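Local coordinates for yersinopine synthase (Yersinia pestis, PDB 6C4M), which catalyses the NADPH-dependent reductive condensation of pyruvate with a histidine-derived amine, the last step in making the metallophore yersinopine, at residues A[136-141]-A[163-168]; A[250-255]-A[314-319]; A[278-283]-A[383-388]. All blocks are in the same frame, centred on the assembly; numbering follows the deposited sequence.

Interaction 1 (A[136-141]-A[163-168]). With NAP (NADP nicotinamide-adenine-dinucleotide phosphate), chain B.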
loop_
_atom_site.group_PDB
_atom_site.type_symbol
_atom_site.label_atom_id
_atom_site.label_comp_id
_atom_site.label_asym_id
_atom_site.label_seq_id
_atom_site.Cartn_x
_atom_site.Cartn_y
_atom_site.Cartn_z
ATOM N N ILE A 136 -14.874 7.116 -36.955
ATOM C CA ILE A 136 -14.803 7.298 -35.509
ATOM C C ILE A 136 -13.770 6.335 -34.946
ATOM O O ILE A 136 -13.799 5.141 -35.250
ATOM C CB ILE A 136 -16.178 7.086 -34.854
ATOM C CG1 ILE A 136 -17.211 8.064 -35.466
ATOM C CG2 ILE A 136 -16.103 7.298 -33.349
ATOM C CD1 ILE A 136 -18.635 7.790 -35.066
ATOM N N LEU A 137 -12.889 6.856 -34.083
ATOM C CA LEU A 137 -11.828 6.082 -33.435
ATOM C C LEU A 137 -12.318 5.782 -32.009
ATOM O O LEU A 137 -12.338 6.655 -31.129
ATOM C CB LEU A 137 -10.516 6.860 -33.506
ATOM C CG LEU A 137 -10.118 7.320 -34.929
ATOM C CD1 LEU A 137 -8.748 7.936 -34.922
ATOM C CD2 LEU A 137 -10.193 6.232 -35.987
ATOM N N LEU A 138 -12.779 4.542 -31.810
ATOM C CA LEU A 138 -13.528 4.211 -30.609
ATOM C C LEU A 138 -12.662 4.333 -29.359
ATOM O O LEU A 138 -13.147 4.780 -28.312
ATOM C CB LEU A 138 -14.118 2.805 -30.731
ATOM C CG LEU A 138 -15.010 2.350 -29.549
ATOM C CD1 LEU A 138 -16.288 3.157 -29.467
ATOM C CD2 LEU A 138 -15.369 0.878 -29.681
ATOM N N SER A 139 -11.383 3.935 -29.436
ATOM C CA SER A 139 -10.462 4.042 -28.295
ATOM C C SER A 139 -9.100 4.463 -28.834
ATOM O O SER A 139 -8.210 3.640 -29.057
ATOM C CB SER A 139 -10.360 2.750 -27.503
ATOM O OG SER A 139 -9.662 3.011 -26.290
ATOM N N SER A 140 -8.927 5.761 -28.987
ATOM C CA SER A 140 -7.814 6.320 -29.721
ATOM C C SER A 140 -6.512 6.275 -28.919
ATOM O O SER A 140 -6.482 5.994 -27.717
ATOM C CB SER A 140 -8.140 7.758 -30.084
ATOM O OG SER A 140 -7.659 8.064 -31.362
ATOM N N SER A 141 -5.420 6.595 -29.604
ATOM C CA SER A 141 -4.145 6.910 -28.972
ATOM C C SER A 141 -3.730 8.297 -29.444
ATOM O O SER A 141 -4.266 8.831 -30.420
ATOM C CB SER A 141 -3.070 5.880 -29.317
ATOM O OG SER A 141 -1.853 6.149 -28.619
ATOM N N ILE A 163 -13.218 11.519 -35.879
ATOM C CA ILE A 163 -13.507 11.726 -34.470
ATOM C C ILE A 163 -12.712 10.720 -33.643
ATOM O O ILE A 163 -12.868 9.502 -33.802
ATOM C CB ILE A 163 -15.014 11.619 -34.181
ATOM C CG1 ILE A 163 -15.771 12.792 -34.835
ATOM C CG2 ILE A 163 -15.262 11.653 -32.693
ATOM C CD1 ILE A 163 -17.255 12.668 -34.741
ATOM N N SER A 164 -11.860 11.237 -32.766
ATOM C CA SER A 164 -11.176 10.466 -31.729
ATOM C C SER A 164 -11.913 10.544 -30.395
ATOM O O SER A 164 -12.170 11.638 -29.889
ATOM C CB SER A 164 -9.757 10.983 -31.515
ATOM O OG SER A 164 -8.847 10.475 -32.461
ATOM N N LEU A 165 -12.230 9.381 -29.830
ATOM C CA LEU A 165 -12.676 9.251 -28.452
ATOM C C LEU A 165 -11.489 8.873 -27.581
ATOM O O LEU A 165 -10.694 8.011 -27.959
ATOM C CB LEU A 165 -13.769 8.190 -28.328
ATOM C CG LEU A 165 -15.040 8.483 -29.150
ATOM C CD1 LEU A 165 -15.759 7.205 -29.457
ATOM C CD2 LEU A 165 -15.928 9.425 -28.391
ATOM N N SER A 166 -11.404 9.505 -26.402
ATOM C CA SER A 166 -10.264 9.307 -25.512
ATOM C C SER A 166 -10.133 7.859 -25.068
ATOM O O SER A 166 -9.016 7.371 -24.876
ATOM C CB SER A 166 -10.381 10.221 -24.295
ATOM O OG SER A 166 -11.646 10.102 -23.649
ATOM N N SER A 167 -11.246 7.154 -24.914
ATOM C CA SER A 167 -11.194 5.743 -24.581
ATOM C C SER A 167 -12.544 5.128 -24.887
ATOM O O SER A 167 -13.533 5.833 -25.096
ATOM C CB SER A 167 -10.827 5.517 -23.115
ATOM O OG SER A 167 -11.893 5.862 -22.247
ATOM N N TYR A 168 -12.578 3.797 -24.908
ATOM C CA TYR A 168 -13.861 3.118 -24.950
ATOM C C TYR A 168 -14.643 3.508 -23.701
ATOM O O TYR A 168 -14.057 3.770 -22.636
ATOM C CB TYR A 168 -13.678 1.604 -25.051
ATOM C CG TYR A 168 -14.975 0.846 -24.954
ATOM C CD1 TYR A 168 -16.016 1.098 -25.846
ATOM C CD2 TYR A 168 -15.163 -0.125 -23.966
ATOM C CE1 TYR A 168 -17.216 0.421 -25.740
ATOM C CE2 TYR A 168 -16.362 -0.813 -23.856
ATOM C CZ TYR A 168 -17.378 -0.545 -24.744
ATOM O OH TYR A 168 -18.571 -1.237 -24.634
HETATM P PA NAP B . -10.315 -6.305 -28.579
HETATM O O1A NAP B . -9.623 -5.013 -28.382
HETATM O O2A NAP B . -9.661 -7.448 -27.758
HETATM O O5B NAP B . -10.275 -6.649 -30.186
HETATM C C5B NAP B . -11.192 -5.872 -30.988
HETATM C C4B NAP B . -11.063 -6.361 -32.443
HETATM O O4B NAP B . -9.577 -6.142 -32.853
HETATM C C3B NAP B . -11.302 -7.618 -32.552
HETATM O O3B NAP B . -11.968 -7.912 -33.821
HETATM C C2B NAP B . -9.826 -8.345 -32.577
HETATM O O2B NAP B . -9.903 -9.619 -33.306
HETATM C C1B NAP B . -9.049 -7.537 -33.203
HETATM N N9A NAP B . -7.744 -7.602 -32.544
HETATM C C8A NAP B . -7.314 -7.571 -31.272
HETATM N N7A NAP B . -5.982 -7.704 -31.347
HETATM C C5A NAP B . -5.627 -7.813 -32.666
HETATM C C6A NAP B . -4.371 -7.954 -33.201
HETATM N N6A NAP B . -3.016 -8.058 -32.658
HETATM N N1A NAP B . -4.231 -8.042 -34.536
HETATM C C2A NAP B . -5.336 -7.980 -35.354
HETATM N N3A NAP B . -6.581 -7.840 -34.816
HETATM C C4A NAP B . -6.717 -7.752 -33.444
HETATM O O3 NAP B . -11.883 -6.118 -28.080
HETATM P PN NAP B . -12.605 -4.891 -27.312
HETATM O O1N NAP B . -13.964 -4.870 -27.860
HETATM O O2N NAP B . -12.558 -5.263 -25.810
HETATM O O5D NAP B . -11.856 -3.407 -27.458
HETATM C C5D NAP B . -12.293 -2.445 -28.455
HETATM C C4D NAP B . -11.401 -1.200 -28.278
HETATM O O4D NAP B . -11.636 -0.572 -26.828
HETATM C C3D NAP B . -10.108 -1.445 -28.337
HETATM O O3D NAP B . -9.470 -0.165 -28.823
HETATM C C2D NAP B . -9.623 -1.643 -26.896
HETATM O O2D NAP B . -8.353 -1.197 -26.805
HETATM C C1D NAP B . -10.536 -0.664 -26.132
HETATM N N1N NAP B . -10.889 -1.083 -24.754
HETATM C C2N NAP B . -11.951 -1.875 -24.492
HETATM C C3N NAP B . -12.247 -2.206 -23.150
HETATM C C7N NAP B . -13.447 -3.114 -22.806
HETATM O O7N NAP B . -13.994 -3.039 -21.778
HETATM N N7N NAP B . -13.866 -4.059 -23.806
HETATM C C4N NAP B . -11.466 -1.742 -22.129
HETATM C C5N NAP B . -10.408 -0.960 -22.398
HETATM C C6N NAP B . -10.115 -0.615 -23.722
HETATM P P2B NAP B . -10.384 -11.030 -32.492
HETATM O O1X NAP B . -9.166 -11.555 -31.761
HETATM O O2X NAP B . -11.462 -10.718 -31.510
HETATM O O3X NAP B . -10.814 -12.054 -33.517
#

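Interaction 2 (A[250-255]-A[314-319])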
loop_
_atom_site.group_PDB
_atom_site.type_symbol
_atom_site.label_atom_id
_atom_site.label_comp_id
_atom_site.label_asym_id
_atom_site.label_seq_id
_atom_site.Cartn_x
_atom_site.Cartn_y
_atom_site.Cartn_z
ATOM N N ALA A 250 -7.990 15.665 -27.380
ATOM C CA ALA A 250 -8.805 14.616 -26.767
ATOM C C ALA A 250 -7.975 13.365 -26.462
ATOM O O ALA A 250 -8.167 12.741 -25.410
ATOM C CB ALA A 250 -9.968 14.224 -27.678
ATOM N N GLU A 251 -7.052 13.006 -27.373
ATOM C CA GLU A 251 -6.316 11.751 -27.264
ATOM C C GLU A 251 -5.380 11.768 -26.058
ATOM O O GLU A 251 -5.009 10.715 -25.533
ATOM C CB GLU A 251 -5.520 11.507 -28.561
ATOM C CG GLU A 251 -6.387 11.199 -29.789
ATOM C CD GLU A 251 -5.704 11.445 -31.145
ATOM O OE1 GLU A 251 -4.589 12.009 -31.212
ATOM O OE2 GLU A 251 -6.319 11.089 -32.193
ATOM N N ARG A 252 -4.943 12.953 -25.662
ATOM C CA ARG A 252 -4.107 13.104 -24.493
ATOM C C ARG A 252 -4.763 12.537 -23.241
ATOM O O ARG A 252 -4.059 12.269 -22.275
ATOM C CB ARG A 252 -3.758 14.576 -24.301
ATOM C CG ARG A 252 -4.951 15.452 -23.944
ATOM C CD ARG A 252 -4.528 16.906 -23.768
ATOM N NE ARG A 252 -5.712 17.759 -23.609
ATOM C CZ ARG A 252 -5.819 18.783 -22.761
ATOM N NH1 ARG A 252 -4.802 19.135 -21.986
ATOM N NH2 ARG A 252 -6.958 19.464 -22.698
ATOM N N PHE A 253 -6.079 12.321 -23.248
ATOM C CA PHE A 253 -6.792 11.693 -22.145
ATOM C C PHE A 253 -6.937 10.174 -22.293
ATOM O O PHE A 253 -7.926 9.598 -21.802
ATOM C CB PHE A 253 -8.166 12.358 -21.992
ATOM C CG PHE A 253 -8.087 13.778 -21.536
ATOM C CD1 PHE A 253 -7.787 14.060 -20.225
ATOM C CD2 PHE A 253 -8.298 14.825 -22.408
ATOM C CE1 PHE A 253 -7.708 15.369 -19.776
ATOM C CE2 PHE A 253 -8.209 16.140 -21.977
ATOM C CZ PHE A 253 -7.918 16.413 -20.658
ATOM N N SER A 254 -5.973 9.491 -22.928
ATOM C CA SER A 254 -5.963 8.022 -22.989
ATOM C C SER A 254 -5.181 7.470 -21.782
ATOM O O SER A 254 -3.949 7.438 -21.792
ATOM C CB SER A 254 -5.339 7.529 -24.294
ATOM O OG SER A 254 -5.993 8.119 -25.415
ATOM N N ILE A 255 -5.890 6.947 -20.780
ATOM C CA ILE A 255 -5.241 6.542 -19.536
ATOM C C ILE A 255 -4.136 5.510 -19.788
ATOM O O ILE A 255 -3.069 5.572 -19.161
ATOM C CB ILE A 255 -6.290 6.007 -18.546
ATOM C CG1 ILE A 255 -5.628 5.672 -17.191
ATOM C CG2 ILE A 255 -7.013 4.805 -19.141
ATOM C CD1 ILE A 255 -6.589 5.231 -16.139
ATOM N N LEU A 314 3.954 19.629 -29.918
ATOM C CA LEU A 314 2.884 19.538 -30.894
ATOM C C LEU A 314 1.843 20.635 -30.743
ATOM O O LEU A 314 0.887 20.648 -31.521
ATOM C CB LEU A 314 2.210 18.170 -30.793
ATOM C CG LEU A 314 3.183 17.051 -31.188
ATOM C CD1 LEU A 314 2.696 15.732 -30.676
ATOM C CD2 LEU A 314 3.379 17.013 -32.707
ATOM N N GLY A 315 2.001 21.541 -29.776
ATOM C CA GLY A 315 1.070 22.642 -29.583
ATOM C C GLY A 315 -0.107 22.328 -28.702
ATOM O O GLY A 315 -1.147 22.994 -28.803
ATOM N N VAL A 316 0.022 21.342 -27.829
ATOM C CA VAL A 316 -1.082 20.851 -27.029
ATOM C C VAL A 316 -0.658 20.883 -25.570
ATOM O O VAL A 316 0.490 20.557 -25.222
ATOM C CB VAL A 316 -1.511 19.439 -27.492
ATOM C CG1 VAL A 316 -2.561 18.868 -26.584
ATOM C CG2 VAL A 316 -2.063 19.505 -28.919
ATOM N N GLU A 317 -1.568 21.356 -24.729
ATOM C CA GLU A 317 -1.323 21.428 -23.302
ATOM C C GLU A 317 -1.333 20.032 -22.698
ATOM O O GLU A 317 -2.147 19.183 -23.085
ATOM C CB GLU A 317 -2.398 22.301 -22.632
ATOM C CG GLU A 317 -2.210 23.791 -22.838
ATOM C CD GLU A 317 -1.242 24.404 -21.816
ATOM O OE1 GLU A 317 -0.553 23.637 -21.104
ATOM O OE2 GLU A 317 -1.177 25.655 -21.715
ATOM N N GLU A 318 -0.441 19.808 -21.731
ATOM C CA GLU A 318 -0.426 18.549 -21.001
ATOM C C GLU A 318 -1.622 18.468 -20.070
ATOM O O GLU A 318 -2.186 19.475 -19.666
ATOM C CB GLU A 318 0.872 18.382 -20.205
ATOM C CG GLU A 318 1.049 19.298 -18.984
ATOM C CD GLU A 318 1.442 20.721 -19.353
ATOM O OE1 GLU A 318 1.302 21.117 -20.535
ATOM O OE2 GLU A 318 1.891 21.454 -18.458
ATOM N N ILE A 319 -2.010 17.239 -19.737
ATOM C CA ILE A 319 -3.046 17.011 -18.732
ATOM C C ILE A 319 -2.454 17.114 -17.323
ATOM O O ILE A 319 -1.231 17.145 -17.162
ATOM C CB ILE A 319 -3.712 15.637 -18.928
ATOM C CG1 ILE A 319 -2.791 14.496 -18.481
ATOM C CG2 ILE A 319 -4.118 15.455 -20.396
ATOM C CD1 ILE A 319 -3.446 13.120 -18.566
#

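Interaction 3 (A[278-283]-A[383-388])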
loop_
_atom_site.group_PDB
_atom_site.type_symbol
_atom_site.label_atom_id
_atom_site.label_comp_id
_atom_site.label_asym_id
_atom_site.label_seq_id
_atom_site.Cartn_x
_atom_site.Cartn_y
_atom_site.Cartn_z
ATOM N N GLN A 278 6.826 -18.973 -14.133
ATOM C CA GLN A 278 6.788 -18.353 -12.815
ATOM C C GLN A 278 5.369 -18.281 -12.273
ATOM O O GLN A 278 4.384 -18.254 -13.011
ATOM C CB GLN A 278 7.316 -16.929 -12.844
ATOM C CG GLN A 278 8.764 -16.806 -13.146
ATOM C CD GLN A 278 9.259 -15.389 -12.947
ATOM O OE1 GLN A 278 10.460 -15.143 -13.063
ATOM N NE2 GLN A 278 8.345 -14.443 -12.635
ATOM N N ARG A 279 5.280 -18.197 -10.951
ATOM C CA ARG A 279 4.009 -17.885 -10.325
ATOM C C ARG A 279 3.531 -16.524 -10.820
ATOM O O ARG A 279 4.322 -15.600 -11.034
ATOM C CB ARG A 279 4.143 -17.914 -8.799
ATOM C CG ARG A 279 4.658 -19.269 -8.264
ATOM C CD ARG A 279 3.778 -19.858 -7.156
ATOM N NE ARG A 279 2.585 -20.516 -7.694
ATOM C CZ ARG A 279 1.516 -20.849 -6.971
ATOM N NH1 ARG A 279 1.474 -20.582 -5.670
ATOM N NH2 ARG A 279 0.476 -21.441 -7.551
ATOM N N SER A 280 2.231 -16.427 -11.051
ATOM C CA SER A 280 1.670 -15.254 -11.699
ATOM C C SER A 280 1.934 -13.977 -10.905
ATOM O O SER A 280 1.913 -13.972 -9.676
ATOM C CB SER A 280 0.171 -15.461 -11.889
ATOM O OG SER A 280 -0.087 -16.726 -12.480
ATOM N N GLN A 281 2.213 -12.896 -11.632
ATOM C CA GLN A 281 2.229 -11.527 -11.132
ATOM C C GLN A 281 0.882 -10.846 -11.395
ATOM O O GLN A 281 0.112 -11.251 -12.276
ATOM C CB GLN A 281 3.331 -10.709 -11.821
ATOM C CG GLN A 281 4.750 -11.049 -11.452
ATOM C CD GLN A 281 5.150 -10.409 -10.160
ATOM O OE1 GLN A 281 5.464 -9.216 -10.102
ATOM N NE2 GLN A 281 5.107 -11.186 -9.102
ATOM N N TYR A 282 0.626 -9.772 -10.642
ATOM C CA TYR A 282 -0.582 -8.958 -10.777
ATOM C C TYR A 282 -0.204 -7.522 -11.102
ATOM O O TYR A 282 0.624 -6.919 -10.412
ATOM C CB TYR A 282 -1.415 -9.024 -9.494
ATOM C CG TYR A 282 -2.050 -10.381 -9.332
ATOM C CD1 TYR A 282 -1.340 -11.442 -8.779
ATOM C CD2 TYR A 282 -3.335 -10.613 -9.787
ATOM C CE1 TYR A 282 -1.912 -12.685 -8.653
ATOM C CE2 TYR A 282 -3.912 -11.851 -9.671
ATOM C CZ TYR A 282 -3.200 -12.882 -9.102
ATOM O OH TYR A 282 -3.782 -14.119 -8.989
ATOM N N LEU A 283 -0.842 -6.966 -12.127
ATOM C CA LEU A 283 -0.349 -5.738 -12.738
ATOM C C LEU A 283 -0.350 -4.556 -11.779
ATOM O O LEU A 283 0.510 -3.675 -11.900
ATOM C CB LEU A 283 -1.180 -5.408 -13.970
ATOM C CG LEU A 283 -0.679 -4.247 -14.824
ATOM C CD1 LEU A 283 0.682 -4.536 -15.435
ATOM C CD2 LEU A 283 -1.718 -3.931 -15.908
ATOM N N ALA A 383 -7.319 -7.887 -9.132
ATOM C CA ALA A 383 -7.585 -9.122 -9.848
ATOM C C ALA A 383 -6.917 -9.183 -11.217
ATOM O O ALA A 383 -6.920 -10.255 -11.829
ATOM C CB ALA A 383 -9.098 -9.302 -10.021
ATOM N N VAL A 384 -6.373 -8.071 -11.714
ATOM C CA VAL A 384 -5.748 -8.015 -13.035
ATOM C C VAL A 384 -4.401 -8.745 -12.976
ATOM O O VAL A 384 -3.446 -8.269 -12.348
ATOM C CB VAL A 384 -5.577 -6.570 -13.515
ATOM C CG1 VAL A 384 -4.960 -6.541 -14.913
ATOM C CG2 VAL A 384 -6.917 -5.842 -13.540
ATOM N N LYS A 385 -4.342 -9.909 -13.623
ATOM C CA LYS A 385 -3.134 -10.709 -13.769
ATOM C C LYS A 385 -2.240 -10.193 -14.887
ATOM O O LYS A 385 -2.708 -9.689 -15.913
ATOM C CB LYS A 385 -3.474 -12.163 -14.107
ATOM C CG LYS A 385 -4.116 -12.957 -13.006
ATOM C CD LYS A 385 -3.309 -14.207 -12.686
ATOM C CE LYS A 385 -3.439 -15.288 -13.757
ATOM N NZ LYS A 385 -2.332 -16.318 -13.677
ATOM N N VAL A 386 -0.939 -10.410 -14.726
ATOM C CA VAL A 386 -0.001 -10.184 -15.820
ATOM C C VAL A 386 -0.048 -11.381 -16.751
ATOM O O VAL A 386 0.286 -12.498 -16.353
ATOM C CB VAL A 386 1.417 -9.947 -15.299
ATOM C CG1 VAL A 386 2.442 -9.952 -16.491
ATOM C CG2 VAL A 386 1.439 -8.648 -14.535
ATOM N N ALA A 387 -0.465 -11.151 -18.000
ATOM C CA ALA A 387 -0.506 -12.211 -18.990
ATOM C C ALA A 387 0.907 -12.508 -19.485
ATOM O O ALA A 387 1.770 -11.628 -19.519
ATOM C CB ALA A 387 -1.419 -11.807 -20.162
ATOM N N THR A 388 1.134 -13.755 -19.880
ATOM C CA THR A 388 2.440 -14.215 -20.332
ATOM C C THR A 388 2.451 -14.458 -21.836
ATOM O O THR A 388 1.406 -14.564 -22.491
ATOM C CB THR A 388 2.847 -15.517 -19.617
ATOM O OG1 THR A 388 2.028 -16.607 -20.068
ATOM C CG2 THR A 388 2.709 -15.394 -18.109
HETATM O O HOH W 1 1.948 -13.486 -14.317
#

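Interaction 1 (A[136-141]-A[163-168])
Ile136 and Leu137 run parallel to Ile163 and Ser164 with their CA atoms about 4.7 Å apart, the neighbouring strands of a beta-alpha-beta unit (strand 134-137, helix 144-154, strand 161-165) in the Rossmann-type NADP-binding part of the enzyme. Two nearly straight backbone bonds join them: Leu137 N to Ile163 O at 2.7 Å, and Leu165 N to Leu137 O. A third, Ser140 N to Leu165 O at 3.0 Å, carries the pairing past the strand ends, where both chains turn into loops beside the cofactor.

On one face of the sheet, CG2 of Ile136 meets CD1 of Leu165 at 3.9 Å, the two side chains crossing at a slant, and helix 225-235 covers Ile136 and Ile163. On the other face lie Leu137 and Ser164. The hydroxyls of Ser140 and Ser164 approach to 2.9 Å between their OG atoms, with the carboxylate of Glu251 close by as the stronger partner of Ser164, so this buried polar cluster bridges both strand ends to helix 247-251.

Leu138 has its CG anti to the backbone N (chi1 -177°), which carries the isobutyl group alongside the Tyr168 ring; its CD2 lies 3.9 Å from Tyr168 CD1, and its CD1 also reaches Leu165. With its own chi1 of 174°, Tyr168 swings its ring to the cofactor: CD2 and CE2 run along the nicotinamide carboxamide, and its OH is hydrogen-bonded to Thr172, an NADP-binding residue. The loops thus form part of the pocket wall, Leu138 packing beside the CD1 side of the ring whose CD2 side meets the nicotinamide. At the ribose, Tyr168 CB sits 3.5 Å from O4D of NADP, while Ser139 CB comes within 3.3 Å of its O3D.

Interaction 2 (A[250-255]-A[314-319])
Apolar contacts centre on Ile319, whose CG2 methyl lies over one face of the Phe253 ring, 4.0 Å from the centroid and 23° off the normal, a CH-pi contact. The same methyl touches the aliphatic stem of Arg252, at 3.6 Å from its CG, so it sits in the corner formed by the ring and the arginine stem. Farther along that stem, CD of Arg252 meets CG1 of Val316 at 4.0 Å.

The polar part is slighter. Arg252 NH1 makes a weak hydrogen bond to Glu317 O, 2.9 Å long but bent to 128°, while Glu318 O lies at the guanidinium edge. A chi1 of 67° and the extended chain from CG to NE carry the guanidinium across the 314-319 loop, up to the Glu317 carbonyl; its NE bonds back to Ala249 O, and Phe253 CZ rests over one guanidinium face, which together help fix the group's rotation.

Phe253 also stacks on Tyr214 and meets Phe324 of helix 321-329. The contact thus joins a type I beta turn, Glu251 to Ser254, leaving helix 247-251, to the connection between helices 294-313 and 321-329, which opens with a Schellman motif at Gly315: loop-on-loop packing between helix ends, away from the annotated sites.

Interaction 3 (A[278-283]-A[383-388])
Gln281 O takes the amide of Val386 and Leu283 N gives to Val384 O, two backbone bonds that flank the single bridge between Tyr282 and Lys385. The first is 2.8 Å from Val386 N to Gln281 O and almost linear at its hydrogen (176°), although the donor stands 37° out of the carbonyl plane. The second measures 2.9 Å from Leu283 N to Val384 O; that same oxygen also receives a CA-H contact from Tyr282 CA at 3.3 Å. A water extends the pairing by one step, accepting from Gln281 N and donating to Val386 O, with 2.8 Å from the water oxygen to each of those two atoms.

Lys385 supplies the one direct side-chain hydrogen bond across the contact. Bends at chi2 and chi3 (chi3 -74°) take its chain obliquely past the Tyr282 ring, where CG lies 3.5 Å from CE2 of Tyr282, and carry the ammonium to the Ser280 hydroxyl, NZ to OG 2.6 Å. Ala383 O lies at the ring's edge, and Lys285 forms a cation-pi contact with the same tyrosine. Gln281 turns its amide elsewhere: NE2 is bonded to Pro288 O, while its CB packs on Val386 CG2 at 3.9 Å.

The side chain of Leu283, in touch with both valines, ends about 5 Å from that of His260, the inferred proton donor or acceptor. Two irregular loops at the protein surface are thus joined through main-chain polar groups and a bridging water, with the lysine-serine bond as the one direct side-chain link.

How the interactions relate
Interactions 1 and 2 adjoin, their centres about 13 Å apart. Helix 247-251 and the turn after it link them: Glu251 and Ser254, from interaction 2's first segment, reach Ser140, Ser164 and Ser166 at the strand ends of interaction 1, tying the nucleotide-binding sheet to the helical part of the chain. Interaction 3 stands apart, its centre about 27 Å from that of interaction 1 and 30 Å from that of interaction 2, among surface loops on the helical side. Along the chain interaction 1 closes first, whereas the segments of interactions 2 and 3 alternate, so the chain returns to each after visiting the other. The cofactor pocket belongs to interaction 1, while interaction 3 lies near His260.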